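Local coordinates for protein L-lysine 6-monooxygenase involved in desferrioxamine biosynthesis (Erwinia amylovora CFBP1430, PDB 5O8P) that probably catalyses the FAD- and NADPH-dependent N-hydroxylation of cadaverine in the biosynthesis of the siderophore desferrioxamine, at residues Y9-I14 against R154-T159; K192-V197 against R331-L336; G219-W224 against D296-T301. All coordinates share one frame; numbering follows the deposited sequence.

Interaction 1: Y9-I14 against R154-T159. With FAD (flavin-adenine dinucleotide), chain C.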
loop_
_atom_site.group_PDB
_atom_site.type_symbol
_atom_site.label_atom_id
_atom_site.label_comp_id
_atom_site.label_asym_id
_atom_site.label_seq_id
_atom_site.Cartn_x
_atom_site.Cartn_y
_atom_site.Cartn_z
ATOM N N TYR B 9 29.966 29.645 30.054
ATOM C CA TYR B 9 28.722 29.073 29.516
ATOM C C TYR B 9 28.278 27.892 30.379
ATOM O O TYR B 9 29.111 27.212 31.018
ATOM C CB TYR B 9 28.905 28.654 28.052
ATOM C CG TYR B 9 28.941 29.816 27.086
ATOM C CD1 TYR B 9 27.757 30.357 26.572
ATOM C CD2 TYR B 9 30.160 30.387 26.684
ATOM C CE1 TYR B 9 27.783 31.420 25.684
ATOM C CE2 TYR B 9 30.193 31.457 25.798
ATOM C CZ TYR B 9 29.004 31.971 25.307
ATOM O OH TYR B 9 29.021 33.017 24.417
ATOM N N ASP B 10 26.968 27.635 30.395
ATOM C CA ASP B 10 26.415 26.476 31.127
ATOM C C ASP B 10 26.819 25.198 30.423
ATOM O O ASP B 10 27.154 24.193 31.068
ATOM C CB ASP B 10 24.893 26.561 31.264
ATOM C CG ASP B 10 24.448 27.639 32.250
ATOM O OD1 ASP B 10 24.941 27.654 33.406
ATOM O OD2 ASP B 10 23.590 28.475 31.869
ATOM N N PHE B 11 26.757 25.247 29.093
ATOM C CA PHE B 11 27.340 24.224 28.248
ATOM C C PHE B 11 27.767 24.800 26.901
ATOM O O PHE B 11 27.216 25.814 26.445
ATOM C CB PHE B 11 26.348 23.071 28.040
ATOM C CG PHE B 11 25.237 23.389 27.083
ATOM C CD1 PHE B 11 24.118 24.079 27.504
ATOM C CD2 PHE B 11 25.319 23.002 25.754
ATOM C CE1 PHE B 11 23.083 24.372 26.618
ATOM C CE2 PHE B 11 24.302 23.301 24.861
ATOM C CZ PHE B 11 23.173 23.981 25.291
ATOM N N ILE B 12 28.740 24.141 26.272
ATOM C CA ILE B 12 29.109 24.421 24.883
ATOM C C ILE B 12 28.922 23.150 24.079
ATOM O O ILE B 12 29.434 22.097 24.463
ATOM C CB ILE B 12 30.587 24.855 24.736
ATOM C CG1 ILE B 12 30.829 26.200 25.389
ATOM C CG2 ILE B 12 30.983 24.969 23.265
ATOM C CD1 ILE B 12 32.300 26.461 25.624
ATOM N N GLY B 13 28.209 23.259 22.965
ATOM C CA GLY B 13 28.090 22.156 22.018
ATOM C C GLY B 13 29.156 22.340 20.965
ATOM O O GLY B 13 29.288 23.428 20.403
ATOM N N ILE B 14 29.934 21.292 20.707
ATOM C CA ILE B 14 30.963 21.325 19.663
ATOM C C ILE B 14 30.516 20.421 18.526
ATOM O O ILE B 14 30.449 19.222 18.690
ATOM C CB ILE B 14 32.312 20.837 20.203
ATOM C CG1 ILE B 14 32.769 21.730 21.349
ATOM C CG2 ILE B 14 33.350 20.770 19.086
ATOM C CD1 ILE B 14 33.999 21.207 22.070
ATOM N N ARG B 154 30.133 22.559 31.143
ATOM C CA ARG B 154 29.818 21.319 30.474
ATOM C C ARG B 154 30.036 21.396 28.965
ATOM O O ARG B 154 29.803 22.427 28.333
ATOM C CB ARG B 154 28.355 20.984 30.743
ATOM C CG ARG B 154 28.027 20.701 32.201
ATOM C CD ARG B 154 26.545 20.667 32.427
ATOM N NE ARG B 154 26.117 22.010 32.795
ATOM C CZ ARG B 154 25.904 22.440 34.034
ATOM N NH1 ARG B 154 26.050 21.629 35.083
ATOM N NH2 ARG B 154 25.530 23.709 34.222
ATOM N N LEU B 155 30.464 20.280 28.386
ATOM C CA LEU B 155 30.587 20.131 26.934
ATOM C C LEU B 155 29.646 19.052 26.418
ATOM O O LEU B 155 29.397 18.060 27.099
ATOM C CB LEU B 155 32.016 19.721 26.587
ATOM C CG LEU B 155 33.129 20.629 27.076
ATOM C CD1 LEU B 155 34.469 19.953 26.854
ATOM C CD2 LEU B 155 33.040 21.959 26.355
ATOM N N VAL B 156 29.146 19.226 25.206
ATOM C CA VAL B 156 28.385 18.175 24.541
ATOM C C VAL B 156 28.956 18.041 23.129
ATOM O O VAL B 156 28.840 18.953 22.300
ATOM C CB VAL B 156 26.840 18.383 24.640
ATOM C CG1 VAL B 156 26.477 19.833 24.889
ATOM C CG2 VAL B 156 26.086 17.869 23.415
ATOM N N LEU B 157 29.585 16.887 22.887
ATOM C CA LEU B 157 30.329 16.611 21.652
ATOM C C LEU B 157 29.428 15.981 20.585
ATOM O O LEU B 157 29.150 14.792 20.631
ATOM C CB LEU B 157 31.519 15.693 21.955
ATOM C CG LEU B 157 32.451 16.140 23.086
ATOM C CD1 LEU B 157 33.603 15.173 23.295
ATOM C CD2 LEU B 157 32.992 17.535 22.856
ATOM N N GLY B 158 28.956 16.795 19.644
ATOM C CA GLY B 158 28.150 16.332 18.520
ATOM C C GLY B 158 28.918 16.413 17.214
ATOM O O GLY B 158 28.371 16.837 16.201
ATOM N N THR B 159 30.183 15.992 17.274
ATOM C CA THR B 159 31.180 16.122 16.206
ATOM C C THR B 159 30.796 15.292 14.978
ATOM O O THR B 159 31.079 15.672 13.854
ATOM C CB THR B 159 32.589 15.689 16.754
ATOM O OG1 THR B 159 33.276 16.849 17.243
ATOM C CG2 THR B 159 33.491 14.989 15.726
HETATM P PA FAD C . 27.181 15.526 11.394
HETATM O O1A FAD C . 26.657 15.962 10.039
HETATM O O2A FAD C . 28.345 14.567 11.464
HETATM O O5B FAD C . 27.548 16.895 12.169
HETATM C C5B FAD C . 28.846 17.161 12.689
HETATM C C4B FAD C . 29.269 18.617 12.525
HETATM O O4B FAD C . 30.346 18.901 13.430
HETATM C C3B FAD C . 29.792 18.920 11.125
HETATM O O3B FAD C . 29.180 20.129 10.655
HETATM C C2B FAD C . 31.308 19.021 11.294
HETATM O O2B FAD C . 31.940 19.934 10.392
HETATM C C1B FAD C . 31.436 19.512 12.724
HETATM N N9A FAD C . 32.754 19.292 13.379
HETATM C C8A FAD C . 33.476 18.157 13.474
HETATM N N7A FAD C . 34.630 18.384 14.163
HETATM C C5A FAD C . 34.652 19.686 14.519
HETATM C C6A FAD C . 35.565 20.604 15.255
HETATM N N6A FAD C . 36.736 20.161 15.773
HETATM N N1A FAD C . 35.188 21.902 15.397
HETATM C C2A FAD C . 34.029 22.373 14.890
HETATM N N3A FAD C . 33.164 21.598 14.207
HETATM C C4A FAD C . 33.411 20.276 13.997
HETATM N N1 FAD C . 19.466 8.877 10.140
HETATM C C2 FAD C . 18.112 8.897 10.247
HETATM O O2 FAD C . 17.606 8.701 11.375
HETATM N N3 FAD C . 17.306 9.130 9.186
HETATM C C4 FAD C . 17.798 9.349 7.953
HETATM O O4 FAD C . 17.035 9.555 6.990
HETATM C C4X FAD C . 19.269 9.343 7.753
HETATM N N5 FAD C . 19.826 9.559 6.541
HETATM C C5X FAD C . 21.172 9.543 6.392
HETATM C C6 FAD C . 21.690 9.771 5.119
HETATM C C7 FAD C . 23.063 9.771 4.888
HETATM C C7M FAD C . 23.599 10.017 3.499
HETATM C C8 FAD C . 23.990 9.524 6.031
HETATM C C8M FAD C . 25.478 9.519 5.808
HETATM C C9 FAD C . 23.481 9.292 7.310
HETATM C C9A FAD C . 22.096 9.289 7.558
HETATM N N10 FAD C . 21.525 9.060 8.856
HETATM C C10 FAD C . 20.106 9.081 8.959
HETATM C "C1'" FAD C . 22.328 8.808 10.084
HETATM C "C2'" FAD C . 22.589 10.095 10.900
HETATM O "O2'" FAD C . 21.371 10.854 11.048
HETATM C "C3'" FAD C . 23.689 10.997 10.307
HETATM O "O3'" FAD C . 24.939 10.293 10.252
HETATM C "C4'" FAD C . 23.898 12.299 11.091
HETATM O "O4'" FAD C . 24.434 13.300 10.218
HETATM C "C5'" FAD C . 24.840 12.131 12.280
HETATM O "O5'" FAD C . 24.579 13.166 13.230
HETATM P P FAD C . 25.729 14.203 13.640
HETATM O O1P FAD C . 25.129 15.210 14.599
HETATM O O2P FAD C . 26.865 13.325 14.083
HETATM O O3P FAD C . 25.900 14.888 12.173
#
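Ile12 and Ile14 exchange backbone hydrogen bonds with Arg154, Val156 and Gly158 in a parallel pairing. Ile12 N donates to Arg154 O (2.9 Å), and Val156 N returns a bond to Ile12 O (3.0 Å). Ile14 N then binds Val156 O, and Gly158 N binds Ile14 O.

On one face of the sheet, Ile14 and Leu157 lie side by side and point the same way, with Ile14 CD1 3.9 Å from Leu157 CD2. Leu155 CD2 reaches back to Ile12 CB at 4.1 Å. Elsewhere, Phe11 CD2 meets Val156 CG1 at 3.5 Å; chi1 of 75° sets the Phe11 CG between its own backbone N and carbonyl carbon. Phe37 meets this ring too.

At the start of the pairing, the Arg154 chain bends at chi3, which brings NE to Asp10 O (3.0 Å), tilted out of the carbonyl plane. The Asp10 carboxylate is turned to Asn34 N, while its OD1 stays 4.1 Å from Arg154 NH2, too far for a salt bridge.

At the other end, Thr159 touches the FAD, with CG2 3.9 Å from adenine C8A. Trp46, Asn41 and Asp39 hydrogen-bond the cofactor.

The backbone bonds satisfy the N and O atoms that take part, between apolar side chains. This places the strand ends beside the FAD, as in the first Rossmann-type domain of flavin monooxygenases.

Interaction 2: K192-V197 against R331-L336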
loop_
_atom_site.group_PDB
_atom_site.type_symbol
_atom_site.label_atom_id
_atom_site.label_comp_id
_atom_site.label_asym_id
_atom_site.label_seq_id
_atom_site.Cartn_x
_atom_site.Cartn_y
_atom_site.Cartn_z
ATOM N N LYS B 192 32.333 6.144 -17.590
ATOM C CA LYS B 192 33.137 4.924 -17.571
ATOM C C LYS B 192 32.391 3.724 -18.157
ATOM O O LYS B 192 31.167 3.748 -18.312
ATOM C CB LYS B 192 33.625 4.614 -16.154
ATOM C CG LYS B 192 34.395 5.758 -15.509
ATOM C CD LYS B 192 35.058 5.327 -14.218
ATOM C CE LYS B 192 35.720 6.482 -13.480
ATOM N NZ LYS B 192 36.954 7.013 -14.134
ATOM N N ARG B 193 33.162 2.699 -18.520
ATOM C CA ARG B 193 32.620 1.469 -19.104
ATOM C C ARG B 193 31.958 0.578 -18.063
ATOM O O ARG B 193 31.033 -0.151 -18.394
ATOM C CB ARG B 193 33.708 0.657 -19.816
ATOM C CG ARG B 193 33.995 1.085 -21.243
ATOM C CD ARG B 193 34.958 0.104 -21.910
ATOM N NE ARG B 193 35.631 0.679 -23.077
ATOM C CZ ARG B 193 36.614 1.585 -23.040
ATOM N NH1 ARG B 193 37.080 2.070 -21.883
ATOM N NH2 ARG B 193 37.138 2.024 -24.183
ATOM N N SER B 194 32.469 0.608 -16.830
ATOM C CA SER B 194 31.955 -0.217 -15.735
ATOM C C SER B 194 32.019 0.539 -14.413
ATOM O O SER B 194 32.969 1.281 -14.168
ATOM C CB SER B 194 32.744 -1.526 -15.627
ATOM O OG SER B 194 34.133 -1.278 -15.503
ATOM N N ILE B 195 30.993 0.358 -13.582
ATOM C CA ILE B 195 30.928 0.952 -12.244
ATOM C C ILE B 195 30.613 -0.167 -11.270
ATOM O O ILE B 195 29.820 -1.048 -11.592
ATOM C CB ILE B 195 29.809 2.014 -12.138
ATOM C CG1 ILE B 195 29.987 3.102 -13.206
ATOM C CG2 ILE B 195 29.751 2.613 -10.730
ATOM C CD1 ILE B 195 28.797 4.032 -13.331
ATOM N N THR B 196 31.214 -0.128 -10.087
ATOM C CA THR B 196 30.944 -1.122 -9.054
ATOM C C THR B 196 30.664 -0.446 -7.723
ATOM O O THR B 196 31.523 0.210 -7.159
ATOM C CB THR B 196 32.121 -2.099 -8.895
ATOM O OG1 THR B 196 32.302 -2.822 -10.119
ATOM C CG2 THR B 196 31.875 -3.092 -7.743
ATOM N N VAL B 197 29.452 -0.620 -7.218
ATOM C CA VAL B 197 29.126 -0.174 -5.878
ATOM C C VAL B 197 29.530 -1.262 -4.884
ATOM O O VAL B 197 29.096 -2.398 -4.985
ATOM C CB VAL B 197 27.636 0.160 -5.741
ATOM C CG1 VAL B 197 27.332 0.638 -4.333
ATOM C CG2 VAL B 197 27.244 1.221 -6.761
ATOM N N ARG B 331 37.530 -9.588 -9.554
ATOM C CA ARG B 331 36.533 -8.872 -10.337
ATOM C C ARG B 331 37.183 -7.589 -10.839
ATOM O O ARG B 331 38.078 -7.060 -10.175
ATOM C CB ARG B 331 35.367 -8.523 -9.422
ATOM C CG ARG B 331 34.015 -8.495 -10.062
ATOM C CD ARG B 331 33.542 -9.896 -10.404
ATOM N NE ARG B 331 32.636 -9.780 -11.535
ATOM C CZ ARG B 331 32.297 -10.763 -12.352
ATOM N NH1 ARG B 331 32.780 -11.991 -12.183
ATOM N NH2 ARG B 331 31.499 -10.488 -13.374
ATOM N N ARG B 332 36.723 -7.069 -11.970
ATOM C CA ARG B 332 37.312 -5.853 -12.535
ATOM C C ARG B 332 36.299 -4.755 -12.663
ATOM O O ARG B 332 35.133 -5.021 -12.878
ATOM C CB ARG B 332 37.898 -6.133 -13.915
ATOM C CG ARG B 332 39.267 -6.778 -13.900
ATOM C CD ARG B 332 39.405 -7.567 -15.193
ATOM N NE ARG B 332 40.756 -8.026 -15.433
ATOM C CZ ARG B 332 41.767 -7.252 -15.833
ATOM N NH1 ARG B 332 41.609 -5.939 -16.008
ATOM N NH2 ARG B 332 42.969 -7.788 -16.050
ATOM N N THR B 333 36.756 -3.515 -12.546
ATOM C CA THR B 333 35.881 -2.351 -12.704
ATOM C C THR B 333 36.709 -1.076 -12.944
ATOM O O THR B 333 37.832 -0.954 -12.438
ATOM C CB THR B 333 34.938 -2.195 -11.484
ATOM O OG1 THR B 333 33.874 -1.277 -11.790
ATOM C CG2 THR B 333 35.690 -1.733 -10.235
ATOM N N GLU B 334 36.164 -0.145 -13.725
ATOM C CA GLU B 334 36.823 1.135 -13.957
ATOM C C GLU B 334 36.455 2.062 -12.825
ATOM O O GLU B 334 37.328 2.520 -12.084
ATOM C CB GLU B 334 36.424 1.742 -15.302
ATOM C CG GLU B 334 36.873 0.908 -16.491
ATOM C CD GLU B 334 36.734 1.624 -17.831
ATOM O OE1 GLU B 334 36.103 2.709 -17.884
ATOM O OE2 GLU B 334 37.243 1.081 -18.844
ATOM N N GLY B 335 35.155 2.313 -12.692
ATOM C CA GLY B 335 34.601 3.142 -11.615
ATOM C C GLY B 335 34.344 2.295 -10.392
ATOM O O GLY B 335 33.963 1.133 -10.504
ATOM N N LEU B 336 34.553 2.879 -9.223
ATOM C CA LEU B 336 34.367 2.190 -7.960
ATOM C C LEU B 336 33.743 3.160 -6.970
ATOM O O LEU B 336 34.338 4.165 -6.636
ATOM C CB LEU B 336 35.710 1.688 -7.452
ATOM C CG LEU B 336 35.748 0.978 -6.104
ATOM C CD1 LEU B 336 34.821 -0.217 -6.122
ATOM C CD2 LEU B 336 37.166 0.532 -5.780
#
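Arg193 and Glu334 make the ionic part of this contact. Arg193 NH1 forms a salt bridge with Glu334 OE2 at 3.2 Å, on the syn lone pair of that oxygen. The guanidinium and carboxylate planes are 77° apart. The other oxygen, OE1, accepts from Arg193 N at 3.0 Å in a nearly straight bond (171°), met from above the carboxylate plane. One carboxylate therefore holds both the backbone and the side chain of Arg193.

Hydroxyl groups make a second set of bonds. Ser194 OG sits between its own backbone N and carbonyl carbon (chi1 55°), where it accepts from Glu334 N at 2.9 Å. Thr196 OG1 donates to Thr333 OG1 at 2.8 Å. Thr333 OG1 donates to Gly335 O (2.7 Å), in the carbonyl plane. Gly335 O takes Thr196 N as a second donor, from above that plane. Asn223 adds a weak bond to Thr196 OG1 from the next strand.

The backbone pairing is short and parallel. Gly335 N donates to Ser194 O at 2.8 Å. Ile195 pairs with Gly335 and Thr196 with Leu336.

Van der Waals contact is modest. The Lys192 chain runs over Gly335, its CD 3.4 Å from Gly335 CA. Leu336 CD1 lies against Thr196 O. Phe316 touches both Thr333 and Leu336.

At Glu334 the chain leaves the antiparallel strand 327-333 and enters the parallel strand 335-338. The latter sits beside strand 194-198, which runs into a Gly-rich turn and helix where Ser200 and Ser203 bind NADP(+), though none is bound to this chain here. The arrangement is that of a Rossmann-type nucleotide-binding sheet with an antiparallel three-stranded excursion leading back into it.

Interaction 3: G219-W224 against D296-T301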
loop_
_atom_site.group_PDB
_atom_site.type_symbol
_atom_site.label_atom_id
_atom_site.label_comp_id
_atom_site.label_asym_id
_atom_site.label_seq_id
_atom_site.Cartn_x
_atom_site.Cartn_y
_atom_site.Cartn_z
ATOM N N GLY B 219 26.895 3.668 -21.374
ATOM C CA GLY B 219 27.349 2.309 -21.669
ATOM C C GLY B 219 27.222 1.296 -20.542
ATOM O O GLY B 219 27.007 0.119 -20.804
ATOM N N TYR B 220 27.284 1.765 -19.295
ATOM C CA TYR B 220 28.057 1.050 -18.268
ATOM C C TYR B 220 27.549 -0.302 -17.828
ATOM O O TYR B 220 26.354 -0.587 -17.876
ATOM C CB TYR B 220 28.384 1.914 -17.031
ATOM C CG TYR B 220 27.246 2.715 -16.448
ATOM C CD1 TYR B 220 26.325 2.134 -15.578
ATOM C CD2 TYR B 220 27.110 4.069 -16.749
ATOM C CE1 TYR B 220 25.284 2.883 -15.051
ATOM C CE2 TYR B 220 26.080 4.819 -16.219
ATOM C CZ TYR B 220 25.169 4.230 -15.372
ATOM O OH TYR B 220 24.153 4.999 -14.873
ATOM N N GLN B 221 28.505 -1.136 -17.431
ATOM C CA GLN B 221 28.242 -2.287 -16.590
ATOM C C GLN B 221 28.047 -1.741 -15.181
ATOM O O GLN B 221 28.767 -0.823 -14.759
ATOM C CB GLN B 221 29.416 -3.271 -16.623
ATOM C CG GLN B 221 29.250 -4.464 -15.694
ATOM C CD GLN B 221 30.334 -5.503 -15.886
ATOM O OE1 GLN B 221 31.402 -5.417 -15.293
ATOM N NE2 GLN B 221 30.050 -6.502 -16.703
ATOM N N LEU B 222 27.075 -2.295 -14.463
ATOM C CA LEU B 222 26.744 -1.818 -13.133
ATOM C C LEU B 222 26.744 -2.976 -12.145
ATOM O O LEU B 222 25.832 -3.806 -12.131
ATOM C CB LEU B 222 25.400 -1.106 -13.161
ATOM C CG LEU B 222 24.974 -0.456 -11.850
ATOM C CD1 LEU B 222 26.027 0.543 -11.386
ATOM C CD2 LEU B 222 23.617 0.220 -12.006
ATOM N N ASN B 223 27.780 -3.017 -11.314
ATOM C CA ASN B 223 27.976 -4.109 -10.373
ATOM C C ASN B 223 27.695 -3.669 -8.948
ATOM O O ASN B 223 27.707 -2.477 -8.646
ATOM C CB ASN B 223 29.393 -4.639 -10.511
ATOM C CG ASN B 223 29.699 -5.079 -11.930
ATOM O OD1 ASN B 223 28.849 -5.657 -12.601
ATOM N ND2 ASN B 223 30.895 -4.795 -12.393
ATOM N N TRP B 224 27.387 -4.641 -8.095
ATOM C CA TRP B 224 27.154 -4.409 -6.677
ATOM C C TRP B 224 27.725 -5.585 -5.918
ATOM O O TRP B 224 27.276 -6.710 -6.091
ATOM C CB TRP B 224 25.663 -4.297 -6.395
ATOM C CG TRP B 224 25.281 -3.727 -5.050
ATOM C CD1 TRP B 224 26.106 -3.434 -3.999
ATOM C CD2 TRP B 224 23.955 -3.437 -4.607
ATOM N NE1 TRP B 224 25.383 -2.928 -2.960
ATOM C CE2 TRP B 224 24.057 -2.927 -3.296
ATOM C CE3 TRP B 224 22.692 -3.553 -5.194
ATOM C CZ2 TRP B 224 22.940 -2.531 -2.550
ATOM C CZ3 TRP B 224 21.573 -3.167 -4.460
ATOM C CH2 TRP B 224 21.709 -2.653 -3.147
ATOM N N ASP B 296 23.677 -5.922 -18.362
ATOM C CA ASP B 296 25.055 -6.086 -17.964
ATOM C C ASP B 296 25.203 -5.615 -16.514
ATOM O O ASP B 296 25.645 -4.499 -16.238
ATOM C CB ASP B 296 25.992 -5.351 -18.930
ATOM C CG ASP B 296 27.435 -5.834 -18.829
ATOM O OD1 ASP B 296 27.685 -6.887 -18.192
ATOM O OD2 ASP B 296 28.314 -5.157 -19.404
ATOM N N VAL B 297 24.804 -6.497 -15.599
ATOM C CA VAL B 297 24.905 -6.281 -14.158
ATOM C C VAL B 297 25.389 -7.539 -13.455
ATOM O O VAL B 297 25.177 -8.641 -13.919
ATOM C CB VAL B 297 23.564 -5.830 -13.524
ATOM C CG1 VAL B 297 23.019 -4.601 -14.245
ATOM C CG2 VAL B 297 22.529 -6.949 -13.519
ATOM N N ASN B 298 26.064 -7.352 -12.333
ATOM C CA ASN B 298 26.485 -8.451 -11.480
ATOM C C ASN B 298 26.249 -8.029 -10.048
ATOM O O ASN B 298 26.436 -6.865 -9.710
ATOM C CB ASN B 298 27.959 -8.765 -11.704
ATOM C CG ASN B 298 28.255 -9.101 -13.143
ATOM O OD1 ASN B 298 27.931 -10.190 -13.622
ATOM N ND2 ASN B 298 28.829 -8.149 -13.855
ATOM N N LEU B 299 25.800 -8.969 -9.224
ATOM C CA LEU B 299 25.496 -8.709 -7.834
ATOM C C LEU B 299 26.051 -9.866 -7.031
ATOM O O LEU B 299 25.590 -10.985 -7.195
ATOM C CB LEU B 299 23.986 -8.584 -7.628
ATOM C CG LEU B 299 23.323 -7.325 -8.209
ATOM C CD1 LEU B 299 23.075 -7.422 -9.702
ATOM C CD2 LEU B 299 22.004 -7.043 -7.506
ATOM N N PHE B 300 27.053 -9.602 -6.196
ATOM C CA PHE B 300 27.629 -10.621 -5.316
ATOM C C PHE B 300 27.341 -10.334 -3.846
ATOM O O PHE B 300 27.137 -9.190 -3.461
ATOM C CB PHE B 300 29.128 -10.697 -5.541
ATOM C CG PHE B 300 29.503 -11.196 -6.901
ATOM C CD1 PHE B 300 29.643 -10.314 -7.966
ATOM C CD2 PHE B 300 29.705 -12.547 -7.123
ATOM C CE1 PHE B 300 29.991 -10.763 -9.230
ATOM C CE2 PHE B 300 30.055 -13.009 -8.385
ATOM C CZ PHE B 300 30.203 -12.108 -9.439
ATOM N N THR B 301 27.319 -11.387 -3.036
ATOM C CA THR B 301 27.076 -11.280 -1.593
ATOM C C THR B 301 28.142 -12.082 -0.872
ATOM O O THR B 301 28.986 -12.694 -1.517
ATOM C CB THR B 301 25.681 -11.816 -1.225
ATOM O OG1 THR B 301 25.443 -13.040 -1.926
ATOM C CG2 THR B 301 24.602 -10.806 -1.590
#
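Gln221 and Asp296 meet with their flat ends turned well apart, the amide and carboxylate planes 72° from each other. Gln221 CG lies anti to the backbone N and the chain is extended beyond it. This carries NE2 to Asp296 OD1 at 2.8 Å. The bond is nearly straight (168°). It lies in the plane of the Gln221 amide but reaches OD1 from above the carboxylate plane.

Asn223 and Asn298 behave differently. They lie side by side and point the same way, their amide planes 45° apart. Asn298 ND2 donates to Asn223 OD1 at 2.8 Å, again from above the acceptor's plane. Asn223 ND2 in turn binds Gln221 OE1 at 3.0 Å. The four polar heads thus form one chain from Asn298 through Asn223 and Gln221 to Asp296.

Trp224 and Leu299 sit on the other face of the sheet. They meet near their bases, with Trp224 CB 4.2 Å from Leu299 CG. The indole leads away from strand 297-300. It stacks with Tyr208, and its NE1 binds Gly199 O in the turn after strand 194-198.

The two strands run parallel. Leu222 N binds Asp296 O at 3.2 Å. Trp224 N binds Asn298 O, and Phe300 N binds Trp224 O, both at 2.9 Å. Leu299 also makes backbone bonds to the second subunit, so strand 297-300 does not end the pairing in the assembly. Phe424 of that subunit packs on Leu299.

Each of the three links between the polar heads runs from an amide nitrogen to an oxygen. This is consistent with the way the Gln221 and Asn223 amides are turned, and the chain ends on a carboxylate that probably polarises it.

How the interactions relate
From the N terminus, interaction 1 comes first: strand 8-14 is joined by strand 155-157, closing a loop of 139 residues in the FAD-binding sheet. Interaction 2 opens only after this loop is complete. It brings 331-336 back to 192-197 across 133 residues. Interaction 3 falls wholly within that span, joining 219-224 to 296-301 over a shorter loop of 71 residues. Interactions 2 and 3 share the five-stranded parallel sheet, where strands 194-198 and 221-225 are neighbours; their centres are about 8 Å apart. Interaction 1 lies on the opposite side of the chain's centre, its nearest atoms about 24 Å from interaction 2.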